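Alpha-amylase (Eubacterium rectale DSM 17629, PDB 6AZ5) probably binds starch through this family 41 carbohydrate-binding module, part of a surface-anchored amylase of a human gut bacterium. Local coordinates at residues Ile7-Glu12 with Thr50-Thr55; Gly21-Trp26 with Tyr36-Thr41. One frame throughout, in Å; residues are numbered along the deposited sequence.

Contact 1 of 2, residues Ile7-Glu12 with Thr50-Thr55; sequences IYYYNE and TWFKQT
Thr50 meets the 7-12 segment through its backbone: its carbonyl oxygen lies at the edge of the Tyr10 ring, in the ring plane, 3.7 Å from CD1. A water bound by Asn11 N gives a weak second link to the same oxygen. At Trp51 the contact turns aromatic. With CG anti to its own carbonyl carbon (chi1 -58°), the indole lies against Tyr8 and Tyr10, and Tyr10 CB makes a CH-pi contact over its six-membered ring, 3.8 Å from the centroid. The Tyr10 ring points an edge at that same ring, planes at 59°, while Tyr8 CB touches Trp51 CE3 at 3.5 Å. Asp44 takes the indole NE1 hydrogen bond. With an alanine at Trp51, Tyr8 CB and Tyr10 would probably lose the surface they pack on, and Asp44 its N-H donor. Phe52 pairs with Tyr9 by two backbone bonds, Phe52 N to Tyr9 O and Tyr9 N to Phe52 O, both 2.9 Å. Their side chains lie alongside each other and point the same way, on the face opposite Tyr8 and Lys53, with Tyr9 CD2 3.8 Å from Phe52 CD1; the Tyr9 hydroxyl, hydrogen-bonded to Asp104, also accepts a bond from Asn11 ND2. Lys53 lays CB at the edge of the Tyr8 ring, 3.5 Å from CD1. Gln54 finishes the run by accepting Ile7 N on its carbonyl oxygen in a nearly straight bond of 3.0 Å, its CG alongside Ile7 CG2. This is an antiparallel strand pair of the beta-sandwich fold expected for a CBM41 module, with an aromatic cluster of Tyr8, Tyr10 and Trp51 on one face.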
ATOM      1  N   ILE A   7       4.166  -0.848   3.637  1.00 15.17           N
ATOM      2  CA  ILE A   7       3.773  -0.201   2.397  1.00 14.56           C
ATOM      3  C   ILE A   7       3.131   1.156   2.671  1.00 15.07           C
ATOM      4  O   ILE A   7       2.174   1.276   3.444  1.00 12.89           O
ATOM      5  CB  ILE A   7       2.836  -1.109   1.553  1.00 13.27           C
ATOM      6  CG1 ILE A   7       2.265  -0.335   0.370  1.00 12.77           C
ATOM      7  CG2 ILE A   7       1.722  -1.693   2.397  1.00 16.20           C
ATOM      8  CD1 ILE A   7       1.771  -1.241  -0.742  1.00 19.08           C
ATOM      9  N   TYR A   8       3.711   2.182   2.054  1.00 14.95           N
ATOM     10  CA  TYR A   8       3.201   3.546   2.120  1.00 18.56           C
ATOM     11  C   TYR A   8       2.324   3.840   0.914  1.00 19.12           C
ATOM     12  O   TYR A   8       2.622   3.387  -0.192  1.00 14.92           O
ATOM     13  CB  TYR A   8       4.340   4.563   2.157  1.00 17.86           C
ATOM     14  CG  TYR A   8       5.309   4.429   3.308  1.00 20.52           C
ATOM     15  CD1 TYR A   8       4.892   4.003   4.558  1.00 21.01           C
ATOM     16  CD2 TYR A   8       6.650   4.749   3.140  1.00 26.70           C
ATOM     17  CE1 TYR A   8       5.788   3.897   5.611  1.00 19.14           C
ATOM     18  CE2 TYR A   8       7.551   4.642   4.182  1.00 25.97           C
ATOM     19  CZ  TYR A   8       7.116   4.211   5.413  1.00 23.16           C
ATOM     20  OH  TYR A   8       8.012   4.103   6.450  1.00 25.97           O
ATOM     21  N   TYR A   9       1.260   4.614   1.123  1.00 15.74           N
ATOM     22  CA  TYR A   9       0.368   5.001   0.030  1.00 17.34           C
ATOM     23  C   TYR A   9       0.059   6.493   0.037  1.00 20.05           C
ATOM     24  O   TYR A   9      -0.271   7.073   1.073  1.00 19.77           O
ATOM     25  CB  TYR A   9      -0.936   4.203   0.094  1.00 17.89           C
ATOM     26  CG  TYR A   9      -2.014   4.680  -0.855  1.00 21.40           C
ATOM     27  CD1 TYR A   9      -1.910   4.465  -2.225  1.00 24.25           C
ATOM     28  CD2 TYR A   9      -3.148   5.333  -0.379  1.00 24.86           C
ATOM     29  CE1 TYR A   9      -2.899   4.897  -3.098  1.00 24.54           C
ATOM     30  CE2 TYR A   9      -4.145   5.764  -1.243  1.00 24.11           C
ATOM     31  CZ  TYR A   9      -4.015   5.545  -2.602  1.00 27.68           C
ATOM     32  OH  TYR A   9      -5.001   5.973  -3.463  1.00 24.20           O
ATOM     33  N   TYR A  10       0.171   7.118  -1.125  1.00 20.95           N
ATOM     34  CA  TYR A  10      -0.134   8.534  -1.225  1.00 25.14           C
ATOM     35  C   TYR A  10      -1.203   8.796  -2.274  1.00 26.84           C
ATOM     36  O   TYR A  10      -1.163   8.252  -3.380  1.00 24.56           O
ATOM     37  CB  TYR A  10       1.121   9.349  -1.551  1.00 27.38           C
ATOM     38  CG  TYR A  10       0.834  10.817  -1.760  1.00 26.13           C
ATOM     39  CD1 TYR A  10       0.725  11.683  -0.681  1.00 26.41           C
ATOM     40  CD2 TYR A  10       0.663  11.338  -3.040  1.00 30.87           C
ATOM     41  CE1 TYR A  10       0.454  13.029  -0.869  1.00 37.35           C
ATOM     42  CE2 TYR A  10       0.393  12.684  -3.237  1.00 31.30           C
ATOM     43  CZ  TYR A  10       0.289  13.522  -2.150  1.00 34.07           C
ATOM     44  OH  TYR A  10       0.022  14.858  -2.341  1.00 46.11           O
ATOM     45  N   ASN A  11      -2.160   9.636  -1.898  1.00 31.72           N
ATOM     46  CA  ASN A  11      -3.201  10.117  -2.794  1.00 32.40           C
ATOM     47  C   ASN A  11      -3.540  11.544  -2.388  1.00 33.50           C
ATOM     48  O   ASN A  11      -4.030  11.782  -1.285  1.00 34.98           O
ATOM     49  CB  ASN A  11      -4.442   9.220  -2.741  1.00 32.05           C
ATOM     50  CG  ASN A  11      -5.472   9.574  -3.803  1.00 32.44           C
ATOM     51  OD1 ASN A  11      -5.644  10.740  -4.157  1.00 39.97           O
ATOM     52  ND2 ASN A  11      -6.161   8.566  -4.315  1.00 27.02           N
ATOM     53  N   GLU A  12      -3.259  12.491  -3.278  1.00 40.00           N
ATOM     54  CA  GLU A  12      -3.477  13.902  -2.981  1.00 40.86           C
ATOM     55  C   GLU A  12      -4.954  14.196  -2.746  1.00 31.83           C
ATOM     56  O   GLU A  12      -5.302  15.173  -2.085  1.00 32.82           O
ATOM     57  CB  GLU A  12      -2.934  14.779  -4.114  1.00 40.88           C
ATOM     58  CG  GLU A  12      -3.445  14.399  -5.495  1.00 44.49           C
ATOM     59  CD  GLU A  12      -2.980  15.362  -6.575  1.00 56.89           C
ATOM     60  OE1 GLU A  12      -2.374  16.399  -6.227  1.00 57.84           O
ATOM     61  OE2 GLU A  12      -3.224  15.082  -7.769  1.00 51.74           O
ATOM     62  N   THR A  50       2.307  13.559   3.530  1.00 26.19           N
ATOM     63  CA  THR A  50       2.042  12.477   4.478  1.00 27.74           C
ATOM     64  C   THR A  50       1.497  11.234   3.774  1.00 25.89           C
ATOM     65  O   THR A  50       0.583  11.320   2.952  1.00 27.69           O
ATOM     66  CB  THR A  50       1.056  12.925   5.574  1.00 29.86           C
ATOM     67  OG1 THR A  50       1.611  14.042   6.277  1.00 27.90           O
ATOM     68  CG2 THR A  50       0.797  11.798   6.562  1.00 25.10           C
ATOM     69  N   TRP A  51       2.072  10.079   4.093  1.00 24.89           N
ATOM     70  CA  TRP A  51       1.634   8.813   3.512  1.00 22.56           C
ATOM     71  C   TRP A  51       0.748   8.034   4.478  1.00 18.87           C
ATOM     72  O   TRP A  51       0.918   8.133   5.690  1.00 19.72           O
ATOM     73  CB  TRP A  51       2.833   7.935   3.138  1.00 20.44           C
ATOM     74  CG  TRP A  51       3.816   8.527   2.175  1.00 18.29           C
ATOM     75  CD1 TRP A  51       4.715   9.528   2.424  1.00 18.26           C
ATOM     76  CD2 TRP A  51       4.038   8.113   0.825  1.00 17.17           C
ATOM     77  NE1 TRP A  51       5.465   9.779   1.298  1.00 18.03           N
ATOM     78  CE2 TRP A  51       5.069   8.922   0.302  1.00 21.41           C
ATOM     79  CE3 TRP A  51       3.457   7.148  -0.003  1.00 16.66           C
ATOM     80  CZ2 TRP A  51       5.531   8.790  -1.000  1.00 18.56           C
ATOM     81  CZ3 TRP A  51       3.918   7.018  -1.297  1.00 18.46           C
ATOM     82  CH2 TRP A  51       4.943   7.833  -1.785  1.00 19.72           C
ATOM     83  N   PHE A  52      -0.189   7.254   3.940  1.00 17.03           N
ATOM     84  CA  PHE A  52      -0.815   6.182   4.714  1.00 17.30           C
ATOM     85  C   PHE A  52       0.224   5.079   4.899  1.00 18.87           C
ATOM     86  O   PHE A  52       1.009   4.817   3.993  1.00 14.51           O
ATOM     87  CB  PHE A  52      -2.051   5.606   4.005  1.00 18.71           C
ATOM     88  CG  PHE A  52      -3.203   6.567   3.892  1.00 23.91           C
ATOM     89  CD1 PHE A  52      -3.321   7.398   2.789  1.00 23.91           C
ATOM     90  CD2 PHE A  52      -4.176   6.626   4.879  1.00 20.96           C
ATOM     91  CE1 PHE A  52      -4.381   8.275   2.677  1.00 26.73           C
ATOM     92  CE2 PHE A  52      -5.236   7.503   4.777  1.00 22.44           C
ATOM     93  CZ  PHE A  52      -5.340   8.329   3.674  1.00 27.02           C
ATOM     94  N   LYS A  53       0.238   4.417   6.049  1.00 18.66           N
ATOM     95  CA  LYS A  53       1.146   3.288   6.196  1.00 17.05           C
ATOM     96  C   LYS A  53       0.459   2.087   6.823  1.00 16.26           C
ATOM     97  O   LYS A  53      -0.532   2.222   7.541  1.00 16.43           O
ATOM     98  CB  LYS A  53       2.377   3.684   7.023  1.00 16.04           C
ATOM     99  CG  LYS A  53       2.259   3.407   8.503  1.00 18.25           C
ATOM    100  CD  LYS A  53       3.495   3.863   9.265  1.00 24.98           C
ATOM    101  CE  LYS A  53       3.271   3.764  10.772  1.00 20.69           C
ATOM    102  NZ  LYS A  53       4.314   4.504  11.528  1.00 27.61           N
ATOM    103  N   GLN A  54       0.989   0.908   6.519  1.00 14.73           N
ATOM    104  CA  GLN A  54       0.613  -0.315   7.210  1.00 13.68           C
ATOM    105  C   GLN A  54       1.704  -1.356   7.002  1.00 16.29           C
ATOM    106  O   GLN A  54       2.518  -1.237   6.086  1.00 12.38           O
ATOM    107  CB  GLN A  54      -0.728  -0.840   6.712  1.00 13.25           C
ATOM    108  CG  GLN A  54      -0.732  -1.273   5.260  1.00 13.53           C
ATOM    109  CD  GLN A  54      -2.052  -1.907   4.858  1.00 17.51           C
ATOM    110  OE1 GLN A  54      -2.510  -2.866   5.479  1.00 14.64           O
ATOM    111  NE2 GLN A  54      -2.680  -1.357   3.827  1.00 16.47           N
ATOM    112  N   THR A  55       1.735  -2.364   7.863  1.00 10.40           N
ATOM    113  CA  THR A  55       2.661  -3.467   7.677  1.00 16.61           C
ATOM    114  C   THR A  55       1.887  -4.706   7.257  1.00 17.70           C
ATOM    115  O   THR A  55       0.731  -4.889   7.627  1.00 19.29           O
ATOM    116  CB  THR A  55       3.462  -3.771   8.947  1.00 15.68           C
ATOM    117  OG1 THR A  55       2.554  -4.075  10.011  1.00 20.71           O
ATOM    118  CG2 THR A  55       4.318  -2.578   9.340  1.00 15.78           C
TER
HETATM  119  O   HOH W   1      -2.107  10.624   0.879  1.00 30.26           O

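Contact 2 of 2, residues Gly21-Trp26 with Tyr36-Thr41; sequences GKVDLW and YVFDGT
Phe38 brings the far end of its ring against Leu25, whose CD2 is 3.6 Å from Phe38 CZ, the two side chains crossing at about a right angle. The setting is an antiparallel strand pair in the beta-sandwich expected of this family, with Leu25 and Tyr36 as its hydrogen-bonded pair and Asp24 and Val37 as the adjoining non-hydrogen-bonded one. Because Phe38 CG stands anti to its carbonyl carbon (chi1 -66°), the ring reaches from beside Val23 toward Leu25, with Val23 CG1 3.8 Å from its CD2. Both Val23 and Leu25 also pack on the strand 3-10, on Tyr9 and Ile7 respectively, so the phenyl ring belongs to the hydrophobic interior.

Leu25 N donates to Tyr36 O over 2.8 Å, and Tyr36 N returns a bond to Leu25 O. The Leu25 carbonyl oxygen also lies at the edge of the Tyr36 ring. On the other face Asp24 CB sits 3.9 Å from Val37 CG2; its carboxylate turns to Arg72 in a salt bridge, and Ser35 and Asn75 give OD2 further hydrogen bonds, which probably stabilise its negative charge.

Beyond the Asp24-Val37 pair, one more backbone hydrogen bond, Phe38 N to Val23 O at 3.3 Å, still ties the segments. A single water fills in beside that bond, accepting from Gly21 N and donating to Phe38 O, both at 2.8 Å, and to Val23 O at 2.7 Å.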
ATOM      1  N   GLY A  21      -8.929   4.593   8.205  1.00 29.77           N
ATOM      2  CA  GLY A  21      -9.860   3.526   8.531  1.00 23.12           C
ATOM      3  C   GLY A  21     -10.750   3.168   7.357  1.00 25.73           C
ATOM      4  O   GLY A  21     -11.356   2.091   7.320  1.00 22.21           O
ATOM      5  N   LYS A  22     -10.818   4.071   6.384  1.00 20.46           N
ATOM      6  CA  LYS A  22     -11.638   3.853   5.201  1.00 24.12           C
ATOM      7  C   LYS A  22     -10.786   3.509   3.977  1.00 21.32           C
ATOM      8  O   LYS A  22     -11.266   2.882   3.037  1.00 23.32           O
ATOM      9  CB  LYS A  22     -12.502   5.088   4.929  1.00 26.86           C
ATOM     10  CG  LYS A  22     -13.214   5.599   6.177  1.00 32.57           C
ATOM     11  CD  LYS A  22     -14.256   6.665   5.875  1.00 36.85           C
ATOM     12  CE  LYS A  22     -14.901   7.154   7.164  1.00 42.57           C
ATOM     13  NZ  LYS A  22     -16.100   7.995   6.922  1.00 47.88           N
ATOM     14  N   VAL A  23      -9.523   3.921   3.988  1.00 23.94           N
ATOM     15  CA  VAL A  23      -8.617   3.613   2.879  1.00 18.94           C
ATOM     16  C   VAL A  23      -7.976   2.247   3.096  1.00 19.29           C
ATOM     17  O   VAL A  23      -7.413   1.989   4.164  1.00 20.59           O
ATOM     18  CB  VAL A  23      -7.504   4.671   2.739  1.00 22.27           C
ATOM     19  CG1 VAL A  23      -6.687   4.428   1.480  1.00 18.55           C
ATOM     20  CG2 VAL A  23      -8.092   6.069   2.735  1.00 23.60           C
ATOM     21  N   ASP A  24      -8.072   1.365   2.106  1.00 17.70           N
ATOM     22  CA  ASP A  24      -7.370   0.088   2.197  1.00 17.94           C
ATOM     23  C   ASP A  24      -6.704  -0.315   0.883  1.00 17.09           C
ATOM     24  O   ASP A  24      -6.659   0.456  -0.081  1.00 14.73           O
ATOM     25  CB  ASP A  24      -8.311  -1.036   2.683  1.00 16.77           C
ATOM     26  CG  ASP A  24      -9.467  -1.333   1.722  1.00 24.49           C
ATOM     27  OD1 ASP A  24      -9.317  -1.176   0.491  1.00 25.50           O
ATOM     28  OD2 ASP A  24     -10.541  -1.757   2.208  1.00 24.76           O
ATOM     29  N   LEU A  25      -6.164  -1.525   0.884  1.00 11.91           N
ATOM     30  CA  LEU A  25      -5.626  -2.154  -0.305  1.00 15.78           C
ATOM     31  C   LEU A  25      -6.377  -3.450  -0.531  1.00 14.86           C
ATOM     32  O   LEU A  25      -6.549  -4.235   0.398  1.00 13.25           O
ATOM     33  CB  LEU A  25      -4.131  -2.449  -0.162  1.00 13.63           C
ATOM     34  CG  LEU A  25      -3.151  -1.328   0.150  1.00 11.69           C
ATOM     35  CD1 LEU A  25      -1.748  -1.910   0.324  1.00 11.89           C
ATOM     36  CD2 LEU A  25      -3.180  -0.261  -0.951  1.00 13.30           C
ATOM     37  N   TRP A  26      -6.827  -3.670  -1.759  1.00 15.68           N
ATOM     38  CA  TRP A  26      -7.345  -4.971  -2.143  1.00 15.13           C
ATOM     39  C   TRP A  26      -6.202  -5.762  -2.763  1.00 17.08           C
ATOM     40  O   TRP A  26      -5.658  -5.369  -3.790  1.00 14.49           O
ATOM     41  CB  TRP A  26      -8.506  -4.836  -3.123  1.00 13.20           C
ATOM     42  CG  TRP A  26      -9.253  -6.105  -3.313  1.00 19.78           C
ATOM     43  CD1 TRP A  26      -9.085  -7.015  -4.314  1.00 19.37           C
ATOM     44  CD2 TRP A  26     -10.287  -6.620  -2.468  1.00 22.57           C
ATOM     45  NE1 TRP A  26      -9.958  -8.062  -4.150  1.00 22.30           N
ATOM     46  CE2 TRP A  26     -10.708  -7.842  -3.021  1.00 23.04           C
ATOM     47  CE3 TRP A  26     -10.902  -6.162  -1.295  1.00 24.55           C
ATOM     48  CZ2 TRP A  26     -11.712  -8.617  -2.444  1.00 25.57           C
ATOM     49  CZ3 TRP A  26     -11.900  -6.927  -0.728  1.00 24.37           C
ATOM     50  CH2 TRP A  26     -12.294  -8.142  -1.301  1.00 24.44           C
ATOM     51  N   TYR A  36      -6.815  -4.941   3.159  1.00 17.14           N
ATOM     52  CA  TYR A  36      -5.713  -4.632   4.069  1.00 12.77           C
ATOM     53  C   TYR A  36      -5.734  -3.137   4.361  1.00 14.12           C
ATOM     54  O   TYR A  36      -5.419  -2.322   3.492  1.00 11.01           O
ATOM     55  CB  TYR A  36      -4.364  -5.064   3.472  1.00 11.63           C
ATOM     56  CG  TYR A  36      -4.252  -6.555   3.316  1.00 13.57           C
ATOM     57  CD1 TYR A  36      -4.812  -7.202   2.222  1.00 14.29           C
ATOM     58  CD2 TYR A  36      -3.619  -7.327   4.278  1.00 16.03           C
ATOM     59  CE1 TYR A  36      -4.732  -8.570   2.085  1.00 13.65           C
ATOM     60  CE2 TYR A  36      -3.540  -8.695   4.149  1.00 14.46           C
ATOM     61  CZ  TYR A  36      -4.096  -9.312   3.050  1.00 14.12           C
ATOM     62  OH  TYR A  36      -4.018 -10.680   2.918  1.00 15.48           O
ATOM     63  N   VAL A  37      -6.110  -2.787   5.589  1.00 14.53           N
ATOM     64  CA  VAL A  37      -6.472  -1.416   5.944  1.00 13.89           C
ATOM     65  C   VAL A  37      -5.310  -0.617   6.531  1.00 16.43           C
ATOM     66  O   VAL A  37      -4.612  -1.087   7.422  1.00 19.79           O
ATOM     67  CB  VAL A  37      -7.653  -1.405   6.962  1.00 17.89           C
ATOM     68  CG1 VAL A  37      -7.957   0.010   7.433  1.00 20.84           C
ATOM     69  CG2 VAL A  37      -8.898  -2.046   6.360  1.00 13.86           C
ATOM     70  N   PHE A  38      -5.107   0.597   6.031  1.00 18.25           N
ATOM     71  CA  PHE A  38      -4.076   1.464   6.582  1.00 16.45           C
ATOM     72  C   PHE A  38      -4.466   1.894   7.987  1.00 20.38           C
ATOM     73  O   PHE A  38      -5.620   2.252   8.238  1.00 17.50           O
ATOM     74  CB  PHE A  38      -3.855   2.682   5.684  1.00 17.67           C
ATOM     75  CG  PHE A  38      -3.277   2.340   4.341  1.00 16.72           C
ATOM     76  CD1 PHE A  38      -1.912   2.144   4.193  1.00 16.61           C
ATOM     77  CD2 PHE A  38      -4.095   2.208   3.232  1.00 15.33           C
ATOM     78  CE1 PHE A  38      -1.372   1.823   2.966  1.00 14.86           C
ATOM     79  CE2 PHE A  38      -3.562   1.887   2.000  1.00 21.77           C
ATOM     80  CZ  PHE A  38      -2.200   1.689   1.868  1.00 16.51           C
ATOM     81  N   ASP A  39      -3.503   1.854   8.902  1.00 18.47           N
ATOM     82  CA  ASP A  39      -3.778   2.197  10.288  1.00 20.01           C
ATOM     83  C   ASP A  39      -2.725   3.128  10.884  1.00 20.75           C
ATOM     84  O   ASP A  39      -2.695   3.343  12.094  1.00 27.46           O
ATOM     85  CB  ASP A  39      -3.899   0.929  11.138  1.00 21.51           C
ATOM     86  CG  ASP A  39      -2.718  -0.020  10.972  1.00 24.30           C
ATOM     87  OD1 ASP A  39      -1.717   0.349  10.325  1.00 18.48           O
ATOM     88  OD2 ASP A  39      -2.790  -1.147  11.512  1.00 36.19           O
ATOM     89  N   GLY A  40      -1.872   3.689  10.035  1.00 20.16           N
ATOM     90  CA  GLY A  40      -0.852   4.615  10.488  1.00 16.89           C
ATOM     91  C   GLY A  40      -0.471   5.620   9.421  1.00 21.10           C
ATOM     92  O   GLY A  40      -0.987   5.579   8.307  1.00 18.77           O
ATOM     93  N   THR A  41       0.422   6.541   9.767  1.00 21.48           N
ATOM     94  CA  THR A  41       0.925   7.504   8.794  1.00 25.79           C
ATOM     95  C   THR A  41       2.442   7.578   8.831  1.00 20.39           C
ATOM     96  O   THR A  41       3.073   7.204   9.820  1.00 23.49           O
ATOM     97  CB  THR A  41       0.377   8.932   9.032  1.00 25.16           C
ATOM     98  OG1 THR A  41       0.958   9.474  10.223  1.00 23.42           O
ATOM     99  CG2 THR A  41      -1.137   8.926   9.157  1.00 24.92           C
TER
HETATM  100  O   HOH W   2      -7.162   3.529   6.307  1.00 21.20           O

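In the fold
Contacts 1 and 2 have their centres about 8 Å apart, their strands joined by backbone pairing into one mixed sheet. Along the chain the order is 7-12, 21-26, 36-41, 50-55, which nests contact 2 inside the loop that contact 1 closes. The join is the neighbouring strands 35-44 and 49-58: Lys53 N probably bonds to Gly40 O at 2.8 Å, within a classic beta bulge where Asp39 and Gly40 both face Lys53, and Gln54 NE2 probably bonds to Tyr36 O. Strands 3-10 and 35-44 flank strand 49-58, and Tyr9 CB and Phe38 CZ pack together over it. Both contacts thus share one core, consistent with a compact beta scaffold for carbohydrate binding.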